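Local coordinates for protein Pab-dependent poly(a)-specific ribonuclease subunit PAN2 (Neurospora crassa, PDB 4CZX) that probably shortens mRNA poly(A) tails as the catalytic subunit of the PAN2-PAN3 deadenylation complex; this chain is the subunit's N-terminal WD40 domain, at residues C14-P18 with K308-Y312; S90-Y94 with S105-E109; Q153-S157 with T169-N175. One frame throughout, in Å; residues are numbered along the deposited sequence. Where two conformers were deposited one is given.

Contact 1: residues C14-P18 with K308-Y312; sequences CVAYP and KHNTY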
# COMPACT_ATOMS: atom_id res chain seq x y z
N CYS A 14 -24.66 2.02 -25.08
CA CYS A 14 -23.27 1.69 -25.34
C CYS A 14 -22.44 1.93 -24.09
O CYS A 14 -22.74 2.84 -23.31
CB CYS A 14 -22.73 2.50 -26.52
SG CYS A 14 -20.96 2.28 -26.82
N VAL A 15 -21.41 1.13 -23.91
CA VAL A 15 -20.50 1.34 -22.80
C VAL A 15 -19.10 0.89 -23.22
O VAL A 15 -18.95 -0.04 -24.01
CB VAL A 15 -20.96 0.61 -21.51
CG1 VAL A 15 -20.82 -0.90 -21.65
CG2 VAL A 15 -20.15 1.11 -20.29
N ALA A 16 -18.09 1.58 -22.72
CA ALA A 16 -16.72 1.15 -22.89
C ALA A 16 -16.34 0.28 -21.70
O ALA A 16 -16.40 0.74 -20.55
CB ALA A 16 -15.78 2.35 -23.02
N TYR A 17 -15.99 -0.97 -21.94
CA TYR A 17 -15.63 -1.86 -20.83
C TYR A 17 -14.69 -2.95 -21.32
O TYR A 17 -15.08 -3.80 -22.12
CB TYR A 17 -16.89 -2.47 -20.17
CG TYR A 17 -16.57 -3.04 -18.80
CD1 TYR A 17 -16.46 -2.21 -17.69
CD2 TYR A 17 -16.31 -4.40 -18.64
CE1 TYR A 17 -16.13 -2.72 -16.45
CE2 TYR A 17 -15.98 -4.91 -17.41
CZ TYR A 17 -15.89 -4.06 -16.31
OH TYR A 17 -15.56 -4.56 -15.09
N PRO A 18 -13.42 -2.93 -20.85
CA PRO A 18 -12.84 -1.97 -19.91
C PRO A 18 -12.52 -0.62 -20.56
O PRO A 18 -11.98 -0.60 -21.66
CB PRO A 18 -11.55 -2.67 -19.45
CG PRO A 18 -11.13 -3.49 -20.66
CD PRO A 18 -12.45 -3.96 -21.26
N LYS A 308 -12.52 -2.42 -30.02
CA LYS A 308 -12.18 -1.08 -29.52
C LYS A 308 -12.74 -0.85 -28.10
O LYS A 308 -12.82 0.29 -27.64
CB LYS A 308 -12.71 -0.00 -30.47
CG LYS A 308 -12.06 -0.00 -31.87
CD LYS A 308 -10.54 -0.05 -31.82
CE LYS A 308 -9.94 0.06 -33.23
NZ LYS A 308 -10.49 -0.96 -34.18
N HIS A 309 -13.14 -1.95 -27.45
CA HIS A 309 -13.65 -1.98 -26.07
C HIS A 309 -15.11 -1.52 -25.91
O HIS A 309 -15.59 -1.35 -24.78
CB HIS A 309 -12.76 -1.15 -25.12
CG HIS A 309 -11.35 -1.66 -25.00
ND1 HIS A 309 -10.68 -1.70 -23.80
CD2 HIS A 309 -10.48 -2.10 -25.94
CE1 HIS A 309 -9.46 -2.17 -24.00
NE2 HIS A 309 -9.31 -2.42 -25.28
N ASN A 310 -15.84 -1.33 -27.01
CA ASN A 310 -17.24 -0.93 -26.89
C ASN A 310 -18.16 -2.13 -26.82
O ASN A 310 -17.93 -3.13 -27.49
CB ASN A 310 -17.67 -0.07 -28.07
CG ASN A 310 -16.76 1.10 -28.31
OD1 ASN A 310 -16.68 2.02 -27.49
ND2 ASN A 310 -16.05 1.08 -29.44
N THR A 311 -19.20 -2.03 -25.99
CA THR A 311 -20.31 -2.97 -26.08
C THR A 311 -21.59 -2.19 -26.33
O THR A 311 -21.88 -1.22 -25.63
CB THR A 311 -20.46 -3.82 -24.82
OG1 THR A 311 -19.32 -4.68 -24.70
CG2 THR A 311 -21.72 -4.68 -24.90
N TYR A 312 -22.33 -2.62 -27.36
CA TYR A 312 -23.54 -1.94 -27.81
C TYR A 312 -24.75 -2.81 -27.57
O TYR A 312 -24.67 -4.04 -27.65
CB TYR A 312 -23.48 -1.63 -29.31
CG TYR A 312 -22.26 -0.88 -29.78
CD1 TYR A 312 -21.09 -1.54 -30.10
CD2 TYR A 312 -22.30 0.50 -29.94
CE1 TYR A 312 -19.97 -0.86 -30.55
CE2 TYR A 312 -21.19 1.20 -30.39
CZ TYR A 312 -20.03 0.51 -30.69
OH TYR A 312 -18.92 1.20 -31.13
O HOH W 1 -16.86 -3.78 -24.12
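Val15 and Thr311 form a hydrogen-bonded antiparallel pair: Val15 N gives to Thr311 O at 2.9 Å, and Thr311 N returns a nearly straight bond (170°) to Val15 O at 2.8 Å. Beyond the non-hydrogen-bonded pair Ala16-Asn310, Tyr17 N reaches His309 O at 2.9 Å. A water also donates to His309 O, 2.8 Å away; it gives its other proton to Tyr17 O and accepts one from Thr311 OG1, so both carbonyls and the hydroxyl are served by one molecule. This is the velcro closure of a WD40 beta-propeller: strand 10-16, from the start of the chain, becomes the outermost strand of the blade built from the last three strands, and so shuts the ring. Pro18, entered through a cis peptide, turns its carbonyl to the imidazole edge; His309, with CG anti to its own carbonyl carbon (chi1 -62°), donates from ND1 to Pro18 O at 2.7 Å, the acceptor only 6° out of the ring plane. Pro18 CG packs 3.6 Å from the same His309 ND1. On the face shared by Asn310 and Tyr312, both polar ends turn to Gln287: Asn310 ND2 donates to its OE1, and Tyr312 OH bonds its backbone N.

Contact 2: residues S90-Y94 with S105-E109; sequences SRSVY and SIRHE. With PO4 (phosphate ion), chain D.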
# COMPACT_ATOMS: atom_id res chain seq x y z
N SER A 90 -9.54 -19.80 -16.63
CA SER A 90 -8.73 -20.96 -16.98
C SER A 90 -8.38 -21.85 -15.80
O SER A 90 -8.19 -23.06 -15.97
CB SER A 90 -7.44 -20.52 -17.67
OG SER A 90 -7.70 -20.26 -19.04
N ARG A 91 -8.29 -21.27 -14.60
CA ARG A 91 -7.77 -21.99 -13.44
C ARG A 91 -8.81 -22.22 -12.34
O ARG A 91 -8.51 -22.84 -11.31
CB ARG A 91 -6.57 -21.23 -12.83
CG ARG A 91 -5.40 -21.00 -13.80
CD ARG A 91 -4.77 -22.32 -14.23
NE ARG A 91 -4.56 -23.18 -13.08
CZ ARG A 91 -3.53 -23.08 -12.24
NH1 ARG A 91 -2.59 -22.17 -12.44
NH2 ARG A 91 -3.44 -23.90 -11.20
N SER A 92 -10.02 -21.72 -12.55
CA SER A 92 -11.00 -21.75 -11.46
C SER A 92 -12.41 -21.46 -11.92
O SER A 92 -12.63 -20.96 -13.03
CB SER A 92 -10.61 -20.73 -10.38
OG SER A 92 -10.77 -19.41 -10.88
N VAL A 93 -13.36 -21.77 -11.05
CA VAL A 93 -14.76 -21.45 -11.27
C VAL A 93 -15.22 -20.68 -10.04
O VAL A 93 -14.89 -21.06 -8.92
CB VAL A 93 -15.62 -22.71 -11.48
CG1 VAL A 93 -17.07 -22.34 -11.80
CG2 VAL A 93 -15.03 -23.59 -12.58
N TYR A 94 -15.94 -19.60 -10.26
CA TYR A 94 -16.34 -18.70 -9.18
C TYR A 94 -17.84 -18.46 -9.25
O TYR A 94 -18.39 -18.34 -10.34
CB TYR A 94 -15.59 -17.37 -9.29
CG TYR A 94 -15.89 -16.38 -8.19
CD1 TYR A 94 -15.53 -16.65 -6.87
CD2 TYR A 94 -16.48 -15.16 -8.47
CE1 TYR A 94 -15.78 -15.74 -5.84
CE2 TYR A 94 -16.74 -14.23 -7.44
CZ TYR A 94 -16.39 -14.53 -6.14
OH TYR A 94 -16.65 -13.63 -5.13
N SER A 105 -16.00 -20.67 -4.29
CA SER A 105 -14.79 -20.56 -5.08
C SER A 105 -14.17 -21.94 -5.23
O SER A 105 -13.93 -22.62 -4.24
CB SER A 105 -13.80 -19.58 -4.43
OG SER A 105 -12.63 -19.43 -5.21
N ILE A 106 -13.95 -22.37 -6.46
CA ILE A 106 -13.37 -23.67 -6.69
C ILE A 106 -12.10 -23.50 -7.53
O ILE A 106 -12.13 -22.99 -8.65
CB ILE A 106 -14.36 -24.63 -7.40
CG1 ILE A 106 -15.62 -24.82 -6.53
CG2 ILE A 106 -13.70 -25.97 -7.67
CD1 ILE A 106 -16.69 -25.70 -7.17
N ARG A 107 -10.97 -23.91 -6.96
CA ARG A 107 -9.69 -23.81 -7.65
C ARG A 107 -9.03 -25.18 -7.55
O ARG A 107 -8.18 -25.42 -6.70
CB ARG A 107 -8.81 -22.71 -7.04
CG ARG A 107 -7.63 -22.31 -7.93
CD ARG A 107 -6.76 -21.21 -7.33
NE ARG A 107 -5.69 -20.86 -8.26
CZ ARG A 107 -5.82 -19.96 -9.25
NH1 ARG A 107 -6.95 -19.29 -9.40
NH2 ARG A 107 -4.81 -19.74 -10.08
N HIS A 108 -9.47 -26.08 -8.43
CA HIS A 108 -9.09 -27.49 -8.41
C HIS A 108 -7.80 -27.69 -9.21
O HIS A 108 -7.56 -26.99 -10.20
CB HIS A 108 -10.25 -28.32 -8.98
CG HIS A 108 -10.10 -29.80 -8.81
ND1 HIS A 108 -9.34 -30.58 -9.65
CD2 HIS A 108 -10.67 -30.65 -7.93
CE1 HIS A 108 -9.42 -31.84 -9.28
NE2 HIS A 108 -10.23 -31.91 -8.24
N GLU A 109 -6.96 -28.64 -8.78
CA GLU A 109 -5.69 -28.92 -9.45
C GLU A 109 -5.86 -29.31 -10.91
O GLU A 109 -4.97 -29.07 -11.72
CB GLU A 109 -4.93 -30.04 -8.73
CG GLU A 109 -4.37 -29.63 -7.38
CD GLU A 109 -3.55 -30.73 -6.73
OE1 GLU A 109 -3.23 -31.73 -7.43
OE2 GLU A 109 -3.22 -30.61 -5.53
P PO4 D . -2.00 -21.83 -8.14
O1 PO4 D . -1.38 -23.01 -8.86
O2 PO4 D . -2.08 -20.67 -9.10
O3 PO4 D . -3.37 -22.21 -7.64
O4 PO4 D . -1.13 -21.46 -6.95
O HOH W 2 -6.36 -24.46 -10.51
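Arg107 leaves its backbone with CG anti to N (chi1 -165°) and runs straight out to NE, while Arg91 starts beside its own N (chi1 -58°) and bends at chi2 and chi3, so the two guanidinium groups arrive together at one phosphate ion. Behind them lies the hairpin of strands 93-96 and 102-106, the outer half of a four-stranded propeller blade assigned by prediction to the second WD repeat. It is held by Val93 N to Ile106 O at 3.0 Å and Ile106 N to Val93 O at 2.9 Å. The phosphate, probably from the crystallisation liquor, meets Arg107 edge-on: Arg107 NE donates to phosphate O3 at 2.8 Å and Arg107 NH2 to phosphate O2 at 3.0 Å. Arg91 NH2 adds a longer bond of 3.2 Å to phosphate O1. The guanidinium planes stand 51° apart, with Arg91 CB over one face of Arg107, 3.6 Å from Arg107 NH2. Each arginine is anchored a second time, Arg107 NH1 by a salt bridge to Asp72 and Arg91 NE by Met111 O. A leucine in place of Arg91 would probably leave phosphate O1 and Met111 O without these donors and weaken the hold on the anion. One residue beyond Val93, Tyr94 meets an aromatic side chain of another protein chain edge-to-face. Within the hairpin, the edge of that same Tyr94 ring meets Ser105, CD1 lying 4.2 Å from Ser105 CB.

Contact 3: residues Q153-S157 with T169-N175; sequences QDQYS and TNKGTVN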
# COMPACT_ATOMS: atom_id res chain seq x y z
N GLN A 153 -10.72 -37.23 -24.43
CA GLN A 153 -9.74 -37.26 -25.50
C GLN A 153 -9.80 -35.98 -26.31
O GLN A 153 -8.78 -35.49 -26.80
CB GLN A 153 -9.96 -38.48 -26.39
CG GLN A 153 -9.63 -39.79 -25.71
CD GLN A 153 -9.16 -40.84 -26.70
OE1 GLN A 153 -9.90 -41.27 -27.58
NE2 GLN A 153 -7.91 -41.27 -26.55
N ASP A 154 -11.01 -35.44 -26.43
CA ASP A 154 -11.22 -34.20 -27.16
C ASP A 154 -11.19 -33.00 -26.21
O ASP A 154 -11.74 -33.06 -25.11
CB ASP A 154 -12.54 -34.24 -27.93
CG ASP A 154 -12.54 -35.28 -29.05
OD1 ASP A 154 -11.56 -35.33 -29.82
OD2 ASP A 154 -13.51 -36.05 -29.16
N GLN A 155 -10.55 -31.93 -26.65
CA GLN A 155 -10.48 -30.70 -25.86
C GLN A 155 -11.53 -29.73 -26.39
O GLN A 155 -11.78 -29.67 -27.59
CB GLN A 155 -9.08 -30.11 -25.91
CG GLN A 155 -8.02 -31.06 -25.36
CD GLN A 155 -6.65 -30.44 -25.33
OE1 GLN A 155 -6.45 -29.33 -25.81
NE2 GLN A 155 -5.68 -31.17 -24.76
N TYR A 156 -12.16 -28.98 -25.49
CA TYR A 156 -13.34 -28.22 -25.85
C TYR A 156 -13.19 -26.70 -25.73
O TYR A 156 -12.58 -26.21 -24.78
CB TYR A 156 -14.53 -28.68 -24.98
CG TYR A 156 -14.93 -30.11 -25.25
CD1 TYR A 156 -15.40 -30.49 -26.50
CD2 TYR A 156 -14.83 -31.09 -24.27
CE1 TYR A 156 -15.78 -31.80 -26.76
CE2 TYR A 156 -15.21 -32.40 -24.52
CZ TYR A 156 -15.68 -32.75 -25.78
OH TYR A 156 -16.05 -34.04 -26.05
N SER A 157 -13.78 -25.98 -26.68
CA SER A 157 -13.86 -24.52 -26.61
C SER A 157 -15.23 -23.98 -26.18
O SER A 157 -15.32 -22.85 -25.71
CB SER A 157 -13.48 -23.90 -27.96
OG SER A 157 -12.15 -24.26 -28.32
N THR A 169 -15.18 -28.88 -30.02
CA THR A 169 -13.76 -29.12 -29.81
C THR A 169 -12.95 -27.98 -30.38
O THR A 169 -13.45 -27.18 -31.18
CB THR A 169 -13.28 -30.41 -30.49
OG1 THR A 169 -13.12 -30.17 -31.89
CG2 THR A 169 -14.28 -31.53 -30.27
N ASN A 170 -11.68 -27.92 -30.02
CA ASN A 170 -10.83 -26.87 -30.56
C ASN A 170 -10.31 -27.24 -31.95
O ASN A 170 -9.45 -26.55 -32.48
CB ASN A 170 -9.68 -26.55 -29.60
CG ASN A 170 -8.86 -27.77 -29.24
OD1 ASN A 170 -9.03 -28.85 -29.80
ND2 ASN A 170 -7.92 -27.59 -28.30
N LYS A 171 -10.86 -28.31 -32.53
CA LYS A 171 -10.47 -28.73 -33.89
C LYS A 171 -11.57 -28.47 -34.92
O LYS A 171 -11.39 -28.77 -36.11
CB LYS A 171 -10.10 -30.22 -33.93
CG LYS A 171 -9.07 -30.68 -32.92
CD LYS A 171 -7.73 -30.03 -33.11
CE LYS A 171 -6.80 -30.37 -31.95
NZ LYS A 171 -5.44 -29.78 -32.11
N GLY A 172 -12.70 -27.94 -34.47
CA GLY A 172 -13.78 -27.61 -35.39
C GLY A 172 -14.89 -28.65 -35.48
O GLY A 172 -15.82 -28.49 -36.27
N THR A 173 -14.79 -29.72 -34.70
CA THR A 173 -15.84 -30.73 -34.67
C THR A 173 -16.76 -30.46 -33.49
O THR A 173 -16.37 -29.81 -32.53
CB THR A 173 -15.28 -32.16 -34.56
OG1 THR A 173 -14.46 -32.26 -33.40
CG2 THR A 173 -14.45 -32.50 -35.77
N VAL A 174 -17.99 -30.97 -33.57
CA VAL A 174 -18.90 -30.89 -32.45
C VAL A 174 -19.22 -32.28 -31.94
O VAL A 174 -19.67 -33.13 -32.70
CB VAL A 174 -20.20 -30.17 -32.84
CG1 VAL A 174 -21.20 -30.20 -31.67
CG2 VAL A 174 -19.89 -28.74 -33.24
N ASN A 175 -18.96 -32.53 -30.65
CA ASN A 175 -19.41 -33.77 -30.02
C ASN A 175 -20.77 -33.56 -29.36
O ASN A 175 -20.96 -32.60 -28.62
CB ASN A 175 -18.40 -34.27 -28.98
CG ASN A 175 -17.11 -34.75 -29.59
OD1 ASN A 175 -17.07 -35.13 -30.76
ND2 ASN A 175 -16.06 -34.77 -28.79
O HOH W 3 -9.29 -31.69 -29.35
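Tyr156 and Thr169 face each other as an antiparallel non-hydrogen-bonded pair, their CA atoms 4.1 Å apart and their side chains diverging, before the chain swings through a type I beta turn from Thr169 to Gly172 into strand 173-177. The contact thus ties the start of strand 156-161 to the next two strands of one propeller blade, in the predicted fourth WD repeat. Asn175 joins Asp154 and Tyr156. Its amide nitrogen uses both N-H groups: Asn175 ND2 donates to Tyr156 OH at 2.8 Å, nearly straight at 171°, and Asn175 ND2 also donates to Asp154 OD2 at 2.9 Å. Both acceptors lie close to the amide plane, which stands almost upright (84°) to the tyrosine ring and meets it at the edge; the carboxylate oxygen, by contrast, is approached from above its own plane. Thr169 CG2 packs against both partners, 3.8 Å from Tyr156 CE1 and close to Asp154 CB. Thr169 OG1 stands between its own N and carbonyl carbon (chi1 78°), where it accepts from Lys171 N at 3.0 Å, an ST turn, and it shares a further hydrogen bond with Thr173 OG1. On the turn side Asn170 N donates to Gln155 O at 3.0 Å, while a water bridges Gln155 N and Asn170 OD1. The two side-chain amides add a weak bond, Asn170 ND2 to Gln155 OE1 at 3.4 Å. Ser157 OG, beside Asn170 CB, has its main partner in Trp132 NE1. Asn175 OD1 accepts from Gln187 NE2, so a buried amide with both N-H groups and its oxygen engaged has its flip decided, and it probably steadies the negative charge of Asp154 with a neutral donor.

Overall arrangement
The three contacts lie in three different blades of the WD40 propeller, their centres 16 to 20 Å from the centre of the chain, and none touches another. Contact 1 joins the two ends of the domain, so contacts 2 and 3 both fall within the long stretch of chain it closes; those two follow one another in sequence, each within a single blade. Centres of contacts 2 and 3 are 21 Å apart, with about 10 Å between nearest atoms. Contacts 1 and 3 lie on opposite sides of the chain's centre, 30 Å between centres. The metal-dependent exonuclease site belongs to another domain, absent from this chain, so the small molecules bound near contacts 2 and 3 do not mark it.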